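Local coordinates for protein lysine-sensitive aspartokinase 3 (Escherichia coli, PDB 2J0W) that catalyses the ATP-dependent phosphorylation of L-aspartate to 4-phospho-L-aspartate, the first step toward lysine, and is feedback-inhibited by lysine, at residues A[35-40]-A[179-184]; A[43-48]-A[117-122]; A[240-245]-A[291-296]; A[297-302]-A[394-399]. All blocks are in the same frame, centred on the assembly; numbering follows the deposited sequence.

Following the chain from the N terminus, the first contact uses strand 33-38. Interaction 1 pairs it with strand 178-182 and so closes a long, mostly helical loop. Interaction 2 lies wholly within that loop, joining helix 44-51 to helix 108-131; the two contacts touch through Ser-39 and Ser-122, and both meet the bound aspartate. Further along, 240-245 with 291-296 closes a shorter loop toward the other end of the same sheet, about 28 Å from interaction 1 between centres. Interaction 4 then closes a loop of about ninety residues, bringing the start of strand 299-313 to the loop after strand 386-393. Interactions 3 and 4 touch around Arg-300 and at Pro-296 and Asn-394. No loops cross.

Interaction 1: residues A[35-40]-A[179-184]. With ASP (aspartic acid), chain B.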
loop_
_atom_site.group_PDB
_atom_site.type_symbol
_atom_site.label_atom_id
_atom_site.label_comp_id
_atom_site.label_asym_id
_atom_site.label_seq_id
_atom_site.Cartn_x
_atom_site.Cartn_y
_atom_site.Cartn_z
ATOM N N LEU A 35 24.682 17.117 30.784
ATOM C CA LEU A 35 23.335 17.604 30.538
ATOM C C LEU A 35 22.299 16.576 30.968
ATOM O O LEU A 35 22.361 15.404 30.580
ATOM C CB LEU A 35 23.150 17.937 29.055
ATOM C CG LEU A 35 21.802 18.519 28.607
ATOM C CD1 LEU A 35 21.474 19.815 29.338
ATOM C CD2 LEU A 35 21.875 18.776 27.130
ATOM N N VAL A 36 21.349 17.015 31.783
ATOM C CA VAL A 36 20.304 16.117 32.232
ATOM C C VAL A 36 18.980 16.634 31.685
ATOM O O VAL A 36 18.748 17.846 31.616
ATOM C CB VAL A 36 20.246 16.044 33.777
ATOM C CG1 VAL A 36 19.179 15.039 34.221
ATOM C CG2 VAL A 36 21.606 15.643 34.315
ATOM N N VAL A 37 18.123 15.711 31.278
ATOM C CA VAL A 37 16.834 16.078 30.736
ATOM C C VAL A 37 15.778 15.396 31.579
ATOM O O VAL A 37 15.788 14.173 31.726
ATOM C CB VAL A 37 16.736 15.642 29.267
ATOM C CG1 VAL A 37 15.328 15.840 28.739
ATOM C CG2 VAL A 37 17.722 16.449 28.446
ATOM N N LEU A 38 14.877 16.186 32.154
ATOM C CA LEU A 38 13.834 15.626 33.004
ATOM C C LEU A 38 12.445 15.838 32.456
ATOM O O LEU A 38 12.171 16.852 31.823
ATOM C CB LEU A 38 13.867 16.262 34.389
ATOM C CG LEU A 38 15.103 16.162 35.276
ATOM C CD1 LEU A 38 14.824 16.940 36.556
ATOM C CD2 LEU A 38 15.426 14.705 35.582
ATOM N N SER A 39 11.585 14.858 32.698
ATOM C CA SER A 39 10.187 14.935 32.311
ATOM C C SER A 39 9.606 15.388 33.640
ATOM O O SER A 39 10.334 15.503 34.622
ATOM C CB SER A 39 9.606 13.551 31.987
ATOM O OG SER A 39 10.139 12.974 30.809
ATOM N N ALA A 40 8.307 15.635 33.690
ATOM C CA ALA A 40 7.692 16.048 34.935
ATOM C C ALA A 40 7.475 14.772 35.734
ATOM O O ALA A 40 7.484 13.672 35.179
ATOM C CB ALA A 40 6.366 16.742 34.656
ATOM N N VAL A 179 24.227 21.111 34.056
ATOM C CA VAL A 179 23.039 21.785 33.572
ATOM C C VAL A 179 21.820 20.885 33.548
ATOM O O VAL A 179 21.814 19.829 32.933
ATOM C CB VAL A 179 23.288 22.343 32.179
ATOM C CG1 VAL A 179 22.046 23.060 31.667
ATOM C CG2 VAL A 179 24.478 23.285 32.233
ATOM N N ILE A 180 20.784 21.318 34.241
ATOM C CA ILE A 180 19.547 20.567 34.309
ATOM C C ILE A 180 18.501 21.367 33.542
ATOM O O ILE A 180 18.309 22.566 33.796
ATOM C CB ILE A 180 19.117 20.381 35.776
ATOM C CG1 ILE A 180 20.300 19.819 36.565
ATOM C CG2 ILE A 180 17.915 19.450 35.876
ATOM C CD1 ILE A 180 20.966 18.654 35.885
ATOM N N THR A 181 17.846 20.718 32.585
ATOM C CA THR A 181 16.824 21.397 31.806
ATOM C C THR A 181 15.641 20.461 31.551
ATOM O O THR A 181 15.653 19.299 31.985
ATOM C CB THR A 181 17.409 21.938 30.481
ATOM O OG1 THR A 181 16.423 22.750 29.842
ATOM C CG2 THR A 181 17.852 20.791 29.539
ATOM N N GLN A 182 14.630 20.948 30.841
ATOM C CA GLN A 182 13.434 20.138 30.593
ATOM C C GLN A 182 13.175 19.636 29.180
ATOM O O GLN A 182 13.362 20.355 28.203
ATOM C CB GLN A 182 12.203 20.908 31.079
ATOM C CG GLN A 182 12.177 22.375 30.684
ATOM C CD GLN A 182 13.206 23.216 31.412
ATOM O OE1 GLN A 182 13.713 24.198 30.865
ATOM N NE2 GLN A 182 13.514 22.847 32.651
ATOM N N GLY A 183 12.736 18.393 29.067
ATOM C CA GLY A 183 12.433 17.871 27.748
ATOM C C GLY A 183 10.961 18.125 27.481
ATOM O O GLY A 183 10.280 18.707 28.330
ATOM N N PHE A 184 10.478 17.712 26.308
ATOM C CA PHE A 184 9.066 17.852 25.940
ATOM C C PHE A 184 8.578 19.251 25.524
ATOM O O PHE A 184 7.625 19.365 24.738
ATOM C CB PHE A 184 8.211 17.330 27.096
ATOM C CG PHE A 184 6.734 17.467 26.889
ATOM C CD1 PHE A 184 6.116 16.889 25.784
ATOM C CD2 PHE A 184 5.938 18.062 27.869
ATOM C CE1 PHE A 184 4.715 16.882 25.660
ATOM C CE2 PHE A 184 4.526 18.063 27.762
ATOM C CZ PHE A 184 3.916 17.468 26.656
HETATM N N ASP B . 6.003 14.900 30.338
HETATM C CA ASP B . 5.500 14.516 29.021
HETATM C C ASP B . 4.474 13.384 29.250
HETATM O O ASP B . 4.127 13.127 30.429
HETATM C CB ASP B . 6.694 14.101 28.107
HETATM C CG ASP B . 7.452 12.809 28.482
HETATM O OD1 ASP B . 7.061 12.154 29.499
HETATM O OD2 ASP B . 8.449 12.439 27.762
HETATM O OXT ASP B . 4.050 12.732 28.234
#
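In the central sheet of the amino acid kinase fold, Leu-35 to Leu-38 pair with Val-179 to Gln-182 as neighbouring parallel strands, and both segments run on into the aspartate pocket. The segment axes approach to 4.9 Å and diverge by 29°, the twist expected of such a sheet. Four backbone bonds make the ladder: Val-36 N to Val-179 O, Thr-181 N to Val-36 O, Leu-38 N to Thr-181 O and, past the last bridge, Gly-183 N to Leu-38 O at 3.2 Å. On one face of the sheet Ile-180 lies alongside Val-36, its CD1 3.4 Å from Val-36 CB, while its other branch, CG2, touches Leu-38 CD1 at 4.0 Å; helix 108-131 packs over this side. On the other face Leu-35 CD1 reaches Thr-181 CG2 at 3.8 Å. The hydroxyl of Thr-181 stands anti to its own N (chi1 -172°); this rotation, which lets OG1 bond to Phe-140 O, turns CG2 toward Leu-35. Val-37 CG1 rests on Gly-183, where a CB would collide with it. Beyond the strands, Ser-39 OG, hydrogen-bonded to Ser-201 OG, stands 3.4 Å from OD1 of the bound aspartate. The ring of Phe-184 turns one face to the ligand, whose CA sits 3.7 Å above the ring plane, over its centre.

Interaction 2: residues A[43-48]-A[117-122]; sequences GITNLL and HGELMS. With ASP (aspartic acid), chain B.
Ile-44, in the first turn of helix 44-51, begins the contact by setting CG2 on Gly-118 CA at 3.6 Å. A side chain at Gly-118 would collide with that methyl, so the glycine is what allows the fit. Thr-45 follows and turns to the substrate: with chi1 at -65° its OG1 stands beside its own backbone N and accepts a hydrogen bond from the amino group of the bound aspartate, OG1 to ligand N 3.0 Å. Glu-119, bent at chi2, brings OE2 to the same ligand N, also at 3.0 Å, so two residues from two helices grip one ammonium. Glu-119 OE1 approaches Thr-45 OG1 to 3.6 Å. With an alanine at Glu-119, the substrate's amino group would probably lose the carboxylate facing it and keep Thr-45 OG1 as its one partner from these two helices. One turn on, Leu-48 lays CD1 against Gly-118 N at 3.5 Å. The axes of the two short helical segments come within 9.8 Å, with their directions 143° apart. Helix 57-75 backs them through Gln-71 and Ile-67, helix 82-102 touches His-117 through Ile-95, and the loop just after strand 33-38 joins where Ser-122 OG probably hydrogen-bonds to Ser-39 O.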
loop_
_atom_site.group_PDB
_atom_site.type_symbol
_atom_site.label_atom_id
_atom_site.label_comp_id
_atom_site.label_asym_id
_atom_site.label_seq_id
_atom_site.Cartn_x
_atom_site.Cartn_y
_atom_site.Cartn_z
ATOM N N GLY A 43 2.446 11.291 36.768
ATOM C CA GLY A 43 1.115 11.831 37.011
ATOM C C GLY A 43 0.886 13.315 36.738
ATOM O O GLY A 43 -0.228 13.718 36.399
ATOM N N ILE A 44 1.923 14.133 36.885
ATOM C CA ILE A 44 1.780 15.564 36.662
ATOM C C ILE A 44 1.199 15.921 35.297
ATOM O O ILE A 44 0.177 16.599 35.211
ATOM C CB ILE A 44 3.135 16.308 36.855
ATOM C CG1 ILE A 44 3.513 16.301 38.335
ATOM C CG2 ILE A 44 3.022 17.762 36.409
ATOM C CD1 ILE A 44 2.459 16.967 39.235
ATOM N N THR A 45 1.830 15.453 34.226
ATOM C CA THR A 45 1.349 15.785 32.892
ATOM C C THR A 45 -0.110 15.418 32.657
ATOM O O THR A 45 -0.845 16.210 32.066
ATOM C CB THR A 45 2.250 15.160 31.799
ATOM O OG1 THR A 45 3.555 15.750 31.880
ATOM C CG2 THR A 45 1.681 15.429 30.400
ATOM N N ASN A 46 -0.538 14.237 33.110
ATOM C CA ASN A 46 -1.941 13.845 32.925
ATOM C C ASN A 46 -2.850 14.795 33.721
ATOM O O ASN A 46 -3.908 15.210 33.247
ATOM C CB ASN A 46 -2.216 12.410 33.396
ATOM C CG ASN A 46 -1.434 11.358 32.614
ATOM O OD1 ASN A 46 -1.165 11.502 31.417
ATOM N ND2 ASN A 46 -1.089 10.276 33.297
ATOM N N LEU A 47 -2.445 15.134 34.935
ATOM C CA LEU A 47 -3.265 16.037 35.727
ATOM C C LEU A 47 -3.380 17.357 34.969
ATOM O O LEU A 47 -4.490 17.851 34.718
ATOM C CB LEU A 47 -2.642 16.246 37.113
ATOM C CG LEU A 47 -2.883 15.042 38.038
ATOM C CD1 LEU A 47 -2.084 15.167 39.340
ATOM C CD2 LEU A 47 -4.381 14.946 38.326
ATOM N N LEU A 48 -2.225 17.891 34.576
ATOM C CA LEU A 48 -2.147 19.148 33.836
ATOM C C LEU A 48 -2.964 19.129 32.554
ATOM O O LEU A 48 -3.594 20.129 32.202
ATOM C CB LEU A 48 -0.692 19.482 33.513
ATOM C CG LEU A 48 0.098 19.936 34.743
ATOM C CD1 LEU A 48 1.531 20.215 34.363
ATOM C CD2 LEU A 48 -0.554 21.193 35.335
ATOM N N HIS A 117 4.362 23.595 32.472
ATOM C CA HIS A 117 4.676 23.746 33.898
ATOM C C HIS A 117 5.200 22.509 34.658
ATOM O O HIS A 117 5.942 22.660 35.634
ATOM C CB HIS A 117 3.463 24.326 34.630
ATOM C CG HIS A 117 3.231 25.776 34.337
ATOM N ND1 HIS A 117 2.856 26.233 33.091
ATOM C CD2 HIS A 117 3.394 26.878 35.106
ATOM C CE1 HIS A 117 2.802 27.553 33.104
ATOM N NE2 HIS A 117 3.125 27.969 34.315
ATOM N N GLY A 118 4.829 21.304 34.220
ATOM C CA GLY A 118 5.279 20.083 34.882
ATOM C C GLY A 118 6.791 19.914 34.878
ATOM O O GLY A 118 7.423 19.780 35.937
ATOM N N GLU A 119 7.389 19.924 33.692
ATOM C CA GLU A 119 8.839 19.793 33.599
ATOM C C GLU A 119 9.536 21.017 34.209
ATOM O O GLU A 119 10.706 20.956 34.568
ATOM C CB GLU A 119 9.293 19.599 32.150
ATOM C CG GLU A 119 8.185 19.380 31.117
ATOM C CD GLU A 119 7.378 18.116 31.323
ATOM O OE1 GLU A 119 6.165 18.232 31.569
ATOM O OE2 GLU A 119 7.945 17.012 31.231
ATOM N N LEU A 120 8.836 22.137 34.333
ATOM C CA LEU A 120 9.474 23.287 34.962
ATOM C C LEU A 120 9.650 22.997 36.454
ATOM O O LEU A 120 10.741 23.157 37.000
ATOM C CB LEU A 120 8.650 24.564 34.756
ATOM C CG LEU A 120 8.824 25.199 33.365
ATOM C CD1 LEU A 120 7.909 26.392 33.195
ATOM C CD2 LEU A 120 10.271 25.626 33.181
ATOM N N MET A 121 8.585 22.547 37.112
ATOM C CA MET A 121 8.677 22.250 38.540
ATOM C C MET A 121 9.643 21.107 38.837
ATOM O O MET A 121 10.414 21.191 39.776
ATOM C CB MET A 121 7.291 21.928 39.124
ATOM C CG MET A 121 6.372 23.135 39.170
ATOM S SD MET A 121 4.654 22.685 39.395
ATOM C CE MET A 121 4.547 22.740 41.134
ATOM N N SER A 122 9.618 20.050 38.037
ATOM C CA SER A 122 10.520 18.929 38.280
ATOM C C SER A 122 11.996 19.322 38.170
ATOM O O SER A 122 12.775 18.989 39.048
ATOM C CB SER A 122 10.216 17.768 37.326
ATOM O OG SER A 122 10.562 18.091 35.990
HETATM N N ASP B . 6.003 14.900 30.338
HETATM C CA ASP B . 5.500 14.516 29.021
HETATM C C ASP B . 4.474 13.384 29.250
HETATM O O ASP B . 4.127 13.127 30.429
HETATM C CB ASP B . 6.694 14.101 28.107
HETATM C CG ASP B . 7.452 12.809 28.482
HETATM O OD1 ASP B . 7.061 12.154 29.499
HETATM O OD2 ASP B . 8.449 12.439 27.762
HETATM O OXT ASP B . 4.050 12.732 28.234
#

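Interaction 3: residues A[240-245]-A[291-296]; sequences IDEIAF and NKTENP
Ala-244 and Lys-292 bring their backbones closest, 5.0 Å between CA atoms, the touching parts running 140° apart, nearer antiparallel than parallel. Strand 242-244 faces a segment without regular structure, and no hydrogen bond joins the two; the backbone ladder lies just before, where Ile-243 pairs with Leu-288 and Cys-290. Ala-244 points its methyl at the other segment, CB standing 3.4 Å from Asn-291 O. Next to it Phe-245, with CG anti to the carbonyl carbon (chi1 -72°), turns one ring face to the backbone of Asn-291, whose N lies 3.7 Å above the plane and offset toward the rim. This lies near one end of the central sheet of the amino acid kinase fold, where strand 287-290, antiparallel to 239-244, gives way to the connection into strand 299-313. Ala-244 is also the N-cap residue of helix 245-253, its N held by Glu-247 OE1. Farther along, Thr-293 presses CG2 onto the strand backbone, 3.8 Å from Ile-243 CA. The extended chain of Glu-242 runs antiparallel alongside Thr-293, its OE1 4.0 Å from the same CG2. Lys-292 sets off away from the strand, and its chain bends back so that NZ makes a weak hydrogen bond of 3.3 Å to Asn-291 OD1.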
loop_
_atom_site.group_PDB
_atom_site.type_symbol
_atom_site.label_atom_id
_atom_site.label_comp_id
_atom_site.label_asym_id
_atom_site.label_seq_id
_atom_site.Cartn_x
_atom_site.Cartn_y
_atom_site.Cartn_z
ATOM N N ILE A 240 16.765 -7.242 25.343
ATOM C CA ILE A 240 17.612 -7.240 24.158
ATOM C C ILE A 240 18.838 -6.404 24.451
ATOM O O ILE A 240 18.781 -5.184 24.395
ATOM C CB ILE A 240 16.879 -6.613 22.977
ATOM C CG1 ILE A 240 15.640 -7.444 22.658
ATOM C CG2 ILE A 240 17.834 -6.460 21.798
ATOM C CD1 ILE A 240 14.807 -6.861 21.556
ATOM N N ASP A 241 19.950 -7.063 24.747
ATOM C CA ASP A 241 21.179 -6.354 25.107
ATOM C C ASP A 241 21.704 -5.334 24.100
ATOM O O ASP A 241 22.276 -4.313 24.491
ATOM C CB ASP A 241 22.281 -7.359 25.454
ATOM C CG ASP A 241 21.890 -8.274 26.607
ATOM O OD1 ASP A 241 21.494 -7.748 27.677
ATOM O OD2 ASP A 241 21.985 -9.510 26.445
ATOM N N GLU A 242 21.535 -5.589 22.808
ATOM C CA GLU A 242 22.028 -4.626 21.827
ATOM C C GLU A 242 21.250 -4.723 20.524
ATOM O O GLU A 242 20.921 -5.818 20.073
ATOM C CB GLU A 242 23.527 -4.845 21.567
ATOM C CG GLU A 242 24.179 -3.738 20.742
ATOM C CD GLU A 242 25.648 -4.000 20.451
ATOM O OE1 GLU A 242 25.954 -5.033 19.821
ATOM O OE2 GLU A 242 26.491 -3.170 20.852
ATOM N N ILE A 243 20.953 -3.567 19.926
ATOM C CA ILE A 243 20.192 -3.488 18.671
ATOM C C ILE A 243 20.635 -2.273 17.858
ATOM O O ILE A 243 21.332 -1.398 18.378
ATOM C CB ILE A 243 18.681 -3.338 18.936
ATOM C CG1 ILE A 243 17.915 -3.509 17.625
ATOM C CG2 ILE A 243 18.386 -1.959 19.524
ATOM C CD1 ILE A 243 16.425 -3.579 17.779
ATOM N N ALA A 244 20.209 -2.215 16.592
ATOM C CA ALA A 244 20.573 -1.119 15.678
ATOM C C ALA A 244 19.437 -0.136 15.415
ATOM O O ALA A 244 18.245 -0.471 15.541
ATOM C CB ALA A 244 21.081 -1.674 14.348
ATOM N N PHE A 245 19.837 1.075 15.026
ATOM C CA PHE A 245 18.926 2.185 14.732
ATOM C C PHE A 245 17.621 1.856 14.011
ATOM O O PHE A 245 16.543 1.958 14.604
ATOM C CB PHE A 245 19.676 3.272 13.958
ATOM C CG PHE A 245 20.662 4.029 14.795
ATOM C CD1 PHE A 245 20.385 4.304 16.137
ATOM C CD2 PHE A 245 21.842 4.513 14.238
ATOM C CE1 PHE A 245 21.257 5.046 16.901
ATOM C CE2 PHE A 245 22.733 5.265 15.000
ATOM C CZ PHE A 245 22.440 5.534 16.334
ATOM N N ASN A 291 24.675 2.142 15.593
ATOM C CA ASN A 291 24.668 2.073 14.144
ATOM C C ASN A 291 24.333 0.689 13.590
ATOM O O ASN A 291 23.302 0.522 12.937
ATOM C CB ASN A 291 26.013 2.541 13.596
ATOM C CG ASN A 291 25.915 3.020 12.167
ATOM O OD1 ASN A 291 26.906 3.451 11.575
ATOM N ND2 ASN A 291 24.713 2.951 11.600
ATOM N N LYS A 292 25.196 -0.295 13.840
ATOM C CA LYS A 292 24.964 -1.656 13.344
ATOM C C LYS A 292 25.425 -2.752 14.307
ATOM O O LYS A 292 26.393 -2.579 15.045
ATOM C CB LYS A 292 25.617 -1.824 11.964
ATOM C CG LYS A 292 24.777 -1.215 10.826
ATOM C CD LYS A 292 25.541 -1.067 9.503
ATOM C CE LYS A 292 26.314 0.255 9.409
ATOM N NZ LYS A 292 27.442 0.388 10.380
ATOM N N THR A 293 24.721 -3.882 14.286
ATOM C CA THR A 293 25.004 -5.002 15.185
ATOM C C THR A 293 25.935 -6.111 14.701
ATOM O O THR A 293 26.639 -5.974 13.697
ATOM C CB THR A 293 23.690 -5.683 15.639
ATOM O OG1 THR A 293 22.714 -5.587 14.593
ATOM C CG2 THR A 293 23.159 -5.038 16.907
ATOM N N GLU A 294 25.915 -7.214 15.449
ATOM C CA GLU A 294 26.734 -8.383 15.164
ATOM C C GLU A 294 26.099 -9.178 14.034
ATOM O O GLU A 294 26.328 -8.905 12.855
ATOM C CB GLU A 294 26.843 -9.254 16.421
ATOM C CG GLU A 294 27.873 -10.380 16.331
ATOM C CD GLU A 294 29.310 -9.874 16.285
ATOM O OE1 GLU A 294 29.517 -8.641 16.240
ATOM O OE2 GLU A 294 30.236 -10.713 16.290
ATOM N N ASN A 295 25.308 -10.176 14.404
ATOM C CA ASN A 295 24.619 -11.007 13.428
ATOM C C ASN A 295 23.162 -10.936 13.833
ATOM O O ASN A 295 22.642 -11.827 14.496
ATOM C CB ASN A 295 25.122 -12.452 13.478
ATOM C CG ASN A 295 26.604 -12.564 13.155
ATOM O OD1 ASN A 295 27.076 -12.032 12.148
ATOM N ND2 ASN A 295 27.342 -13.263 14.009
ATOM N N PRO A 296 22.492 -9.841 13.451
ATOM C CA PRO A 296 21.087 -9.518 13.714
ATOM C C PRO A 296 20.113 -10.658 13.467
ATOM O O PRO A 296 20.090 -11.237 12.390
ATOM C CB PRO A 296 20.829 -8.342 12.778
ATOM C CG PRO A 296 22.151 -7.649 12.756
ATOM C CD PRO A 296 23.114 -8.799 12.615
#

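Interaction 4: residues A[297-302]-A[394-399]; sequences PLFRAL and NDLSKA
Asn-394 reaches across to Pro-297 atom by atom. Its CB passes 3.5 Å from Pro-297 O, CG comes no nearer, and ND2 at the tip donates to that oxygen in a nearly straight bond (171°). The acceptor lies 1° out of the amide plane; chi1 of -48°, which sets CG beside the backbone N, brings the amide there. The modelled 2.5 Å from ND2 to O is short enough for its exact length to be doubtful. A weak backbone bond from Asn-394 N to Leu-298 O, 3.3 Å, continues, weakly, the antiparallel pairing of strands 299-313 and 386-393, which a classic beta bulge interrupts where Arg-300 and Ala-301 both face Ile-392. With an alanine in place of Asn-394, the carbonyl of Pro-297 is likely to lose its amide partner, leaving the weak backbone bond as the polar link between the segments. Apolar groups meet next to it: Leu-298 CD1 lies 4.0 Å from both Leu-396 CD2 and Ala-399 CB, and Leu-396 CD2 meets the edge of the Phe-299 ring at CE1, 3.6 Å away. The contact thus combines a side-chain amide bond and a weak backbone bond with an apolar patch of Leu-298, Phe-299, Leu-396 and Ala-399, tying the start of strand 299-313 to the loop after strand 386-393.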
loop_
_atom_site.group_PDB
_atom_site.type_symbol
_atom_site.label_atom_id
_atom_site.label_comp_id
_atom_site.label_asym_id
_atom_site.label_seq_id
_atom_site.Cartn_x
_atom_site.Cartn_y
_atom_site.Cartn_z
ATOM N N PRO A 297 19.284 -10.988 14.461
ATOM C CA PRO A 297 18.307 -12.072 14.310
ATOM C C PRO A 297 17.377 -11.844 13.131
ATOM O O PRO A 297 17.453 -10.825 12.446
ATOM C CB PRO A 297 17.544 -12.040 15.630
ATOM C CG PRO A 297 18.575 -11.566 16.600
ATOM C CD PRO A 297 19.262 -10.452 15.832
ATOM N N LEU A 298 16.494 -12.805 12.900
ATOM C CA LEU A 298 15.540 -12.692 11.818
ATOM C C LEU A 298 14.327 -12.033 12.439
ATOM O O LEU A 298 13.594 -11.304 11.778
ATOM C CB LEU A 298 15.171 -14.071 11.272
ATOM C CG LEU A 298 14.268 -14.054 10.035
ATOM C CD1 LEU A 298 15.000 -13.389 8.875
ATOM C CD2 LEU A 298 13.864 -15.470 9.672
ATOM N N PHE A 299 14.137 -12.289 13.729
ATOM C CA PHE A 299 13.020 -11.718 14.471
ATOM C C PHE A 299 13.516 -11.121 15.780
ATOM O O PHE A 299 13.892 -11.864 16.683
ATOM C CB PHE A 299 11.979 -12.793 14.797
ATOM C CG PHE A 299 11.456 -13.534 13.595
ATOM C CD1 PHE A 299 11.190 -12.868 12.405
ATOM C CD2 PHE A 299 11.173 -14.894 13.675
ATOM C CE1 PHE A 299 10.648 -13.538 11.314
ATOM C CE2 PHE A 299 10.628 -15.579 12.594
ATOM C CZ PHE A 299 10.365 -14.898 11.406
ATOM N N ARG A 300 13.518 -9.792 15.892
ATOM C CA ARG A 300 13.966 -9.151 17.127
ATOM C C ARG A 300 12.834 -9.053 18.120
ATOM O O ARG A 300 12.969 -9.474 19.264
ATOM C CB ARG A 300 14.479 -7.734 16.882
ATOM C CG ARG A 300 15.882 -7.627 16.342
ATOM C CD ARG A 300 16.963 -7.654 17.413
ATOM N NE ARG A 300 18.225 -7.232 16.810
ATOM C CZ ARG A 300 19.416 -7.266 17.399
ATOM N NH1 ARG A 300 19.541 -7.712 18.641
ATOM N NH2 ARG A 300 20.487 -6.844 16.735
ATOM N N ALA A 301 11.712 -8.497 17.678
ATOM C CA ALA A 301 10.590 -8.317 18.577
ATOM C C ALA A 301 9.263 -8.049 17.902
ATOM O O ALA A 301 9.153 -8.022 16.684
ATOM C CB ALA A 301 10.902 -7.188 19.531
ATOM N N LEU A 302 8.253 -7.852 18.737
ATOM C CA LEU A 302 6.906 -7.552 18.295
ATOM C C LEU A 302 6.535 -6.229 18.951
ATOM O O LEU A 302 6.926 -5.959 20.086
ATOM C CB LEU A 302 5.942 -8.644 18.751
ATOM C CG LEU A 302 6.267 -10.059 18.271
ATOM C CD1 LEU A 302 5.339 -11.042 18.954
ATOM C CD2 LEU A 302 6.127 -10.140 16.754
ATOM N N ASN A 394 15.165 -8.699 10.435
ATOM C CA ASN A 394 16.063 -8.356 9.346
ATOM C C ASN A 394 15.918 -9.285 8.147
ATOM O O ASN A 394 15.844 -10.505 8.295
ATOM C CB ASN A 394 17.489 -8.377 9.890
ATOM C CG ASN A 394 17.614 -7.597 11.194
ATOM O OD1 ASN A 394 17.700 -6.370 11.189
ATOM N ND2 ASN A 394 17.586 -8.309 12.319
ATOM N N ASP A 395 15.856 -8.693 6.959
ATOM C CA ASP A 395 15.721 -9.456 5.722
ATOM C C ASP A 395 14.520 -10.405 5.699
ATOM O O ASP A 395 14.605 -11.520 5.176
ATOM C CB ASP A 395 17.003 -10.244 5.463
ATOM C CG ASP A 395 18.223 -9.354 5.410
ATOM O OD1 ASP A 395 19.333 -9.883 5.203
ATOM O OD2 ASP A 395 18.071 -8.125 5.579
ATOM N N LEU A 396 13.401 -9.956 6.260
ATOM C CA LEU A 396 12.188 -10.760 6.289
ATOM C C LEU A 396 11.646 -10.962 4.872
ATOM O O LEU A 396 11.022 -11.986 4.579
ATOM C CB LEU A 396 11.123 -10.071 7.144
ATOM C CG LEU A 396 11.557 -9.638 8.543
ATOM C CD1 LEU A 396 10.416 -8.926 9.250
ATOM C CD2 LEU A 396 11.983 -10.852 9.326
ATOM N N SER A 397 11.898 -9.981 4.001
ATOM C CA SER A 397 11.426 -10.007 2.616
ATOM C C SER A 397 12.125 -11.028 1.732
ATOM O O SER A 397 11.478 -11.683 0.916
ATOM C CB SER A 397 11.550 -8.613 1.987
ATOM O OG SER A 397 12.878 -8.122 2.074
ATOM N N LYS A 398 13.439 -11.162 1.886
ATOM C CA LYS A 398 14.189 -12.118 1.079
ATOM C C LYS A 398 14.549 -13.379 1.861
ATOM O O LYS A 398 15.564 -14.023 1.585
ATOM C CB LYS A 398 15.464 -11.471 0.529
ATOM C CG LYS A 398 15.204 -10.363 -0.481
ATOM C CD LYS A 398 16.455 -10.040 -1.285
ATOM C CE LYS A 398 16.137 -9.109 -2.450
ATOM N NZ LYS A 398 17.288 -8.956 -3.393
ATOM N N ALA A 399 13.708 -13.726 2.834
ATOM C CA ALA A 399 13.922 -14.906 3.662
ATOM C C ALA A 399 12.724 -15.830 3.506
ATOM O O ALA A 399 11.713 -15.431 2.940
ATOM C CB ALA A 399 14.083 -14.496 5.099
#